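Local coordinates for protein beta-fructofuranosidase (Arabidopsis thaliana, PDB 2OXB) that hydrolyses sucrose and 1-kestose, and less readily neokestose and levan, as a cell-wall invertase that releases terminal beta-D-fructofuranoside residues, at residues Ser163-Arg167 and Arg168-Ile172; Val499-Lys502 and Leu503-Gly506. The protein carries 1 engineered substitution. All coordinates share one frame; numbering follows the deposited sequence.

Contact 1. Residues Ser163-Arg167 and Arg168-Ile172; sequences SKIHR and RGLAI. With NAG (2-acetamido-2-deoxy-beta-D-glucopyranose), chain E.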
ATOM      1  N   SER A 163       8.485  -2.497  18.069  1.00 28.95           N
ATOM      2  CA  SER A 163       9.711  -2.133  18.774  1.00 30.73           C
ATOM      3  C   SER A 163      10.958  -2.733  18.131  1.00 30.75           C
ATOM      4  O   SER A 163      10.967  -3.075  16.947  1.00 30.00           O
ATOM      5  CB  SER A 163       9.638  -2.538  20.254  1.00 29.74           C
ATOM      6  OG  SER A 163       8.850  -1.616  20.989  1.00 29.56           O
ATOM      7  N   LYS A 164      12.012  -2.842  18.928  1.00 31.88           N
ATOM      8  CA  LYS A 164      13.276  -3.390  18.476  1.00 33.23           C
ATOM      9  C   LYS A 164      14.207  -3.498  19.681  1.00 34.56           C
ATOM     10  O   LYS A 164      14.253  -2.605  20.534  1.00 35.37           O
ATOM     11  CB  LYS A 164      13.903  -2.474  17.416  1.00 33.14           C
ATOM     12  CG  LYS A 164      14.035  -1.017  17.868  1.00 34.14           C
ATOM     13  CD  LYS A 164      14.561  -0.080  16.771  1.00 37.39           C
ATOM     14  CE  LYS A 164      16.053  -0.264  16.484  1.00 37.67           C
ATOM     15  NZ  LYS A 164      16.931   0.076  17.647  1.00 39.16           N
ATOM     16  N   ILE A 165      14.931  -4.608  19.745  1.00 35.12           N
ATOM     17  CA  ILE A 165      15.893  -4.863  20.804  1.00 35.15           C
ATOM     18  C   ILE A 165      17.208  -5.205  20.116  1.00 34.25           C
ATOM     19  O   ILE A 165      17.369  -6.311  19.591  1.00 33.78           O
ATOM     20  CB  ILE A 165      15.472  -6.061  21.671  1.00 36.98           C
ATOM     21  CG1 ILE A 165      14.076  -5.831  22.250  1.00 37.63           C
ATOM     22  CG2 ILE A 165      16.487  -6.278  22.786  1.00 37.33           C
ATOM     23  CD1 ILE A 165      13.970  -4.588  23.100  1.00 41.34           C
ATOM     24  N   HIS A 166      18.132  -4.250  20.095  1.00 33.25           N
ATOM     25  CA  HIS A 166      19.445  -4.454  19.472  1.00 33.80           C
ATOM     26  C   HIS A 166      19.317  -5.102  18.076  1.00 34.00           C
ATOM     27  O   HIS A 166      19.787  -6.219  17.838  1.00 35.98           O
ATOM     28  CB  HIS A 166      20.329  -5.327  20.387  1.00 30.70           C
ATOM     29  CG  HIS A 166      20.648  -4.702  21.716  1.00 29.75           C
ATOM     30  ND1 HIS A 166      21.398  -3.550  21.844  1.00 29.97           N
ATOM     31  CD2 HIS A 166      20.339  -5.085  22.980  1.00 29.13           C
ATOM     32  CE1 HIS A 166      21.536  -3.253  23.126  1.00 27.96           C
ATOM     33  NE2 HIS A 166      20.903  -4.168  23.836  1.00 27.80           N
ATOM     34  N   ARG A 167      18.679  -4.391  17.154  1.00 33.70           N
ATOM     35  CA  ARG A 167      18.470  -4.892  15.797  1.00 33.52           C
ATOM     36  C   ARG A 167      17.432  -6.000  15.695  1.00 31.30           C
ATOM     37  O   ARG A 167      17.048  -6.407  14.592  1.00 29.20           O
ATOM     38  CB  ARG A 167      19.803  -5.339  15.171  1.00 33.60           C
ATOM     39  CG  ARG A 167      20.593  -4.148  14.671  1.00 35.83           C
ATOM     40  CD  ARG A 167      22.068  -4.412  14.524  1.00 38.01           C
ATOM     41  NE  ARG A 167      22.785  -3.163  14.272  1.00 39.54           N
ATOM     42  CZ  ARG A 167      22.904  -2.164  15.148  1.00 41.38           C
ATOM     43  NH1 ARG A 167      22.359  -2.249  16.358  1.00 43.26           N
ATOM     44  NH2 ARG A 167      23.574  -1.070  14.814  1.00 42.08           N
ATOM     45  N   ARG A 168      16.956  -6.465  16.844  1.00 29.86           N
ATOM     46  CA  ARG A 168      15.954  -7.530  16.861  1.00 29.32           C
ATOM     47  C   ARG A 168      14.533  -6.961  16.734  1.00 28.32           C
ATOM     48  O   ARG A 168      13.916  -6.573  17.728  1.00 29.88           O
ATOM     49  CB  ARG A 168      16.070  -8.356  18.153  1.00 29.34           C
ATOM     50  CG  ARG A 168      15.300  -9.701  18.149  1.00 27.93           C
ATOM     51  CD  ARG A 168      14.960 -10.143  19.582  1.00 25.37           C
ATOM     52  NE  ARG A 168      14.687 -11.580  19.765  1.00 21.57           N
ATOM     53  CZ  ARG A 168      15.578 -12.550  19.566  1.00 18.45           C
ATOM     54  NH1 ARG A 168      16.814 -12.271  19.164  1.00 19.82           N
ATOM     55  NH2 ARG A 168      15.247 -13.801  19.800  1.00 15.31           N
ATOM     56  N   GLY A 169      14.019  -6.917  15.507  1.00 27.14           N
ATOM     57  CA  GLY A 169      12.676  -6.408  15.272  1.00 25.41           C
ATOM     58  C   GLY A 169      11.584  -7.307  15.849  1.00 25.41           C
ATOM     59  O   GLY A 169      11.658  -8.537  15.787  1.00 24.38           O
ATOM     60  N   LEU A 170      10.556  -6.701  16.419  1.00 24.57           N
ATOM     61  CA  LEU A 170       9.481  -7.492  16.992  1.00 25.22           C
ATOM     62  C   LEU A 170       8.185  -6.697  17.124  1.00 23.28           C
ATOM     63  O   LEU A 170       8.100  -5.552  16.670  1.00 20.49           O
ATOM     64  CB  LEU A 170       9.923  -8.065  18.356  1.00 26.46           C
ATOM     65  CG  LEU A 170      10.845  -7.213  19.240  1.00 29.83           C
ATOM     66  CD1 LEU A 170      10.239  -5.840  19.440  1.00 31.81           C
ATOM     67  CD2 LEU A 170      11.040  -7.886  20.599  1.00 32.13           C
ATOM     68  N   ALA A 171       7.183  -7.330  17.731  1.00 22.21           N
ATOM     69  CA  ALA A 171       5.868  -6.736  17.957  1.00 20.96           C
ATOM     70  C   ALA A 171       5.459  -7.016  19.394  1.00 20.87           C
ATOM     71  O   ALA A 171       4.990  -8.105  19.700  1.00 22.04           O
ATOM     72  CB  ALA A 171       4.851  -7.355  16.999  1.00 19.78           C
ATOM     73  N   ILE A 172       5.634  -6.046  20.280  1.00 23.06           N
ATOM     74  CA  ILE A 172       5.282  -6.261  21.677  1.00 25.84           C
ATOM     75  C   ILE A 172       3.784  -6.263  21.889  1.00 27.89           C
ATOM     76  O   ILE A 172       3.092  -5.330  21.493  1.00 30.72           O
ATOM     77  CB  ILE A 172       5.883  -5.179  22.577  1.00 27.08           C
ATOM     78  CG1 ILE A 172       7.412  -5.226  22.478  1.00 25.90           C
ATOM     79  CG2 ILE A 172       5.398  -5.374  24.022  1.00 24.88           C
ATOM     80  CD1 ILE A 172       8.099  -4.119  23.224  1.00 25.83           C
TER
HETATM   81  C1  NAG E 680      17.728   2.852  21.249  1.00 52.81           C
HETATM   82  C2  NAG E 680      17.954   3.712  19.990  1.00 52.72           C
HETATM   83  C3  NAG E 680      19.223   4.578  20.127  1.00 53.43           C
HETATM   84  C4  NAG E 680      19.187   5.365  21.437  1.00 53.94           C
HETATM   85  C5  NAG E 680      18.966   4.394  22.598  1.00 54.41           C
HETATM   86  C6  NAG E 680      18.878   5.094  23.929  1.00 53.74           C
HETATM   87  C7  NAG E 680      17.293   3.064  17.770  1.00 48.07           C
HETATM   88  C8  NAG E 680      17.843   3.941  16.653  1.00 46.94           C
HETATM   89  N2  NAG E 680      18.077   2.862  18.820  1.00 51.67           N
HETATM   90  O3  NAG E 680      19.329   5.470  19.021  1.00 52.39           O
HETATM   91  O4  NAG E 680      20.404   6.068  21.616  1.00 54.64           O
HETATM   92  O5  NAG E 680      17.726   3.677  22.422  1.00 53.83           O
HETATM   93  O6  NAG E 680      17.529   5.348  24.266  1.00 52.70           O
HETATM   94  O7  NAG E 680      16.168   2.579  17.683  1.00 44.68           O
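Ile165 and Arg168 close the beta hairpin between strands 157-165 and 168-176, with a type I' turn in which His166 and Arg167 both take positive phi. Ile165 N donates to Arg168 O at 3.0 Å, and Arg168 N returns a bond to Ile165 O, though that oxygen is less surely placed. The same Arg168 O is also met at 3.3 Å by Lys164 CA, in a CH...O contact. At the next hydrogen-bonded pair, beyond Lys164 and Gly169, the backbone bond from Ser163 N to Leu170 O is stretched to 3.4 Å and weak.

The hairpin pairs on with strand 182-192, forming part of a blade of the five-bladed beta-propeller expected of the family 32 catalytic module. On the face carrying Ser163, Ile165, Arg168 and Leu170, the two methyls of Leu170 diverge. CD1 lies 3.5 Å from Ser163 CB, while CD2 is 4.0 Å from Ile165 CG1, the leucine and isoleucine side chains passing at a slant. Ile172 brings its CD1 tip to 3.4 Å from Ser163 OG, whose hydrogen-bond partner is the backbone oxygen of Ser142. Arg168 runs out along an extended chain to a salt bridge with Asp193 and a cation-pi contact with Tyr191.

Lys164 rises from the other face, where Gly169 stands across from it without a side chain. Its CG sits between the backbone N and the carbonyl carbon (chi1 53°), and further bends at chi3 and chi4 swing the ammonium group away from the hairpin. There NZ donates to the acetamido oxygen O7 of the N-acetylglucosamine at 2.6 Å. Ser142 OG provides a second hydrogen bond to this sugar, which belongs to the glycan at Asn139.

Contact 2. Residues Val499-Lys502 and Leu503-Gly506; sequences VYPK and LAIG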
ATOM      1  N   VAL A 499       6.211   9.989 -10.702  1.00 32.54           N
ATOM      2  CA  VAL A 499       6.853  10.638 -11.842  1.00 32.00           C
ATOM      3  C   VAL A 499       6.585  12.146 -11.850  1.00 30.91           C
ATOM      4  O   VAL A 499       5.557  12.613 -11.352  1.00 30.38           O
ATOM      5  CB  VAL A 499       6.394   9.982 -13.198  1.00 32.93           C
ATOM      6  CG1 VAL A 499       4.881  10.051 -13.350  1.00 31.49           C
ATOM      7  CG2 VAL A 499       7.082  10.667 -14.377  1.00 31.64           C
ATOM      8  N   TYR A 500       7.527  12.900 -12.406  1.00 29.25           N
ATOM      9  CA  TYR A 500       7.432  14.353 -12.456  1.00 28.25           C
ATOM     10  C   TYR A 500       8.007  14.835 -13.791  1.00 28.07           C
ATOM     11  O   TYR A 500       9.118  15.382 -13.858  1.00 26.48           O
ATOM     12  CB  TYR A 500       8.223  14.937 -11.290  1.00 27.61           C
ATOM     13  CG  TYR A 500       7.817  14.378  -9.942  1.00 31.37           C
ATOM     14  CD1 TYR A 500       6.727  14.908  -9.249  1.00 31.59           C
ATOM     15  CD2 TYR A 500       8.529  13.322  -9.348  1.00 31.16           C
ATOM     16  CE1 TYR A 500       6.359  14.416  -7.997  1.00 31.91           C
ATOM     17  CE2 TYR A 500       8.166  12.819  -8.094  1.00 29.85           C
ATOM     18  CZ  TYR A 500       7.077  13.378  -7.421  1.00 32.66           C
ATOM     19  OH  TYR A 500       6.709  12.940  -6.157  1.00 32.77           O
ATOM     20  N   PRO A 501       7.253  14.620 -14.876  1.00 28.22           N
ATOM     21  CA  PRO A 501       7.644  15.009 -16.234  1.00 29.20           C
ATOM     22  C   PRO A 501       7.454  16.496 -16.497  1.00 29.94           C
ATOM     23  O   PRO A 501       6.533  17.127 -15.959  1.00 30.17           O
ATOM     24  CB  PRO A 501       6.735  14.156 -17.103  1.00 29.57           C
ATOM     25  CG  PRO A 501       5.457  14.182 -16.312  1.00 29.11           C
ATOM     26  CD  PRO A 501       5.933  13.965 -14.881  1.00 28.77           C
ATOM     27  N   LYS A 502       8.327  17.045 -17.335  1.00 30.60           N
ATOM     28  CA  LYS A 502       8.274  18.463 -17.690  1.00 31.34           C
ATOM     29  C   LYS A 502       7.469  18.714 -18.976  1.00 31.46           C
ATOM     30  O   LYS A 502       6.935  19.806 -19.166  1.00 32.21           O
ATOM     31  CB  LYS A 502       9.699  19.021 -17.830  1.00 30.43           C
ATOM     32  CG  LYS A 502      10.440  19.212 -16.509  1.00 30.31           C
ATOM     33  CD  LYS A 502       9.957  20.453 -15.749  1.00 30.69           C
ATOM     34  CE  LYS A 502      10.552  21.747 -16.324  1.00 32.51           C
ATOM     35  NZ  LYS A 502      10.158  23.004 -15.600  1.00 29.97           N
ATOM     36  N   LEU A 503       7.375  17.697 -19.835  1.00 31.46           N
ATOM     37  CA  LEU A 503       6.629  17.785 -21.094  1.00 32.29           C
ATOM     38  C   LEU A 503       5.325  16.999 -21.035  1.00 33.58           C
ATOM     39  O   LEU A 503       4.352  17.345 -21.695  1.00 33.85           O
ATOM     40  CB  LEU A 503       7.465  17.251 -22.260  1.00 30.21           C
ATOM     41  CG  LEU A 503       8.578  18.156 -22.789  1.00 31.27           C
ATOM     42  CD1 LEU A 503       9.654  17.308 -23.443  1.00 31.60           C
ATOM     43  CD2 LEU A 503       8.008  19.177 -23.755  1.00 29.39           C
ATOM     44  N   ALA A 504       5.313  15.931 -20.246  1.00 35.54           N
ATOM     45  CA  ALA A 504       4.124  15.093 -20.118  1.00 36.02           C
ATOM     46  C   ALA A 504       3.206  15.577 -18.990  1.00 37.71           C
ATOM     47  O   ALA A 504       3.209  15.024 -17.882  1.00 37.53           O
ATOM     48  CB  ALA A 504       4.536  13.653 -19.881  1.00 34.32           C
ATOM     49  N   ILE A 505       2.415  16.609 -19.288  1.00 37.97           N
ATOM     50  CA  ILE A 505       1.493  17.182 -18.315  1.00 37.43           C
ATOM     51  C   ILE A 505       0.221  17.777 -18.938  1.00 37.75           C
ATOM     52  O   ILE A 505       0.225  18.241 -20.079  1.00 35.95           O
ATOM     53  CB  ILE A 505       2.207  18.261 -17.453  1.00 36.09           C
ATOM     54  CG1 ILE A 505       3.120  19.125 -18.325  1.00 34.05           C
ATOM     55  CG2 ILE A 505       3.017  17.589 -16.353  1.00 37.75           C
ATOM     56  CD1 ILE A 505       3.767  20.282 -17.592  1.00 32.35           C
ATOM     57  N   GLY A 506      -0.866  17.738 -18.171  1.00 38.39           N
ATOM     58  CA  GLY A 506      -2.141  18.267 -18.625  1.00 39.25           C
ATOM     59  C   GLY A 506      -2.642  17.672 -19.928  1.00 39.06           C
ATOM     60  O   GLY A 506      -2.728  16.450 -20.077  1.00 38.28           O
TER
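Ile505 folds back over the preceding turn, its two branches reaching successive backbone carbonyls of residues 501 and 502. CG2 lies 3.6 Å from Pro501 O and also meets the proline ring, 4.2 Å from CG. The longer branch ends with CD1 3.6 Å from Lys502 O. This placement follows from a first torsion of 41°, which tucks CG1 over the backbone, flanked by N and C, and leaves CG2 beside N. Pro501 is touched by Ala504 as well, whose methyl CB packs 3.6 Å from Pro501 CB.

The backbone bends again at Ala504, the centre of an inverse gamma turn marked by a weak bond from Ile505 N to Leu503 O at 3.2 Å. The loop connects strand 493-498 to strand 510-515, which belong to different sheets of the C-terminal beta-sandwich, and Leu414 of strand 406-415 touches both Pro501 and Ala504. An alanine in place of Ile505 would lack both outer branches and would probably leave Pro501 CG without its isoleucine contact and open a gap over the 501-502 backbone.

No hydrogen bond joins 499-502 to 503-506, so the contact between them is one of van der Waals packing. Polar support comes from outside: Glu421 accepts from Leu503 N and Ala504 N, and weakly from Lys502 N, while Tyr4 OH bonds Pro501 O. One side chain facing three consecutive amides is consistent with an ionised carboxylate that helps to hold the course of the turn.

How the contacts relate
Contact 1 belongs to the N-terminal catalytic module and contact 2 to the C-terminal beta-sandwich; their centres are 42 Å apart, on opposite sides of the centre of the chain, and their nearest atoms about 28 Å. Contact 1 is the one near the substrate: the side chain of Lys164 lies about 5 Å from that of Asp235 and about 6 Å from that of Arg144, both substrate-binding residues, and about 8 Å from the bound glucose unit. The backbone of Ser163 is also hydrogen-bonded to Trp198, next to the engineered Gln199. Contact 2 is remote from the annotated sites, yet Tyr500 OH within 499-502 is hydrogen-bonded to Glu296, which neighbours the glycan at Asn295.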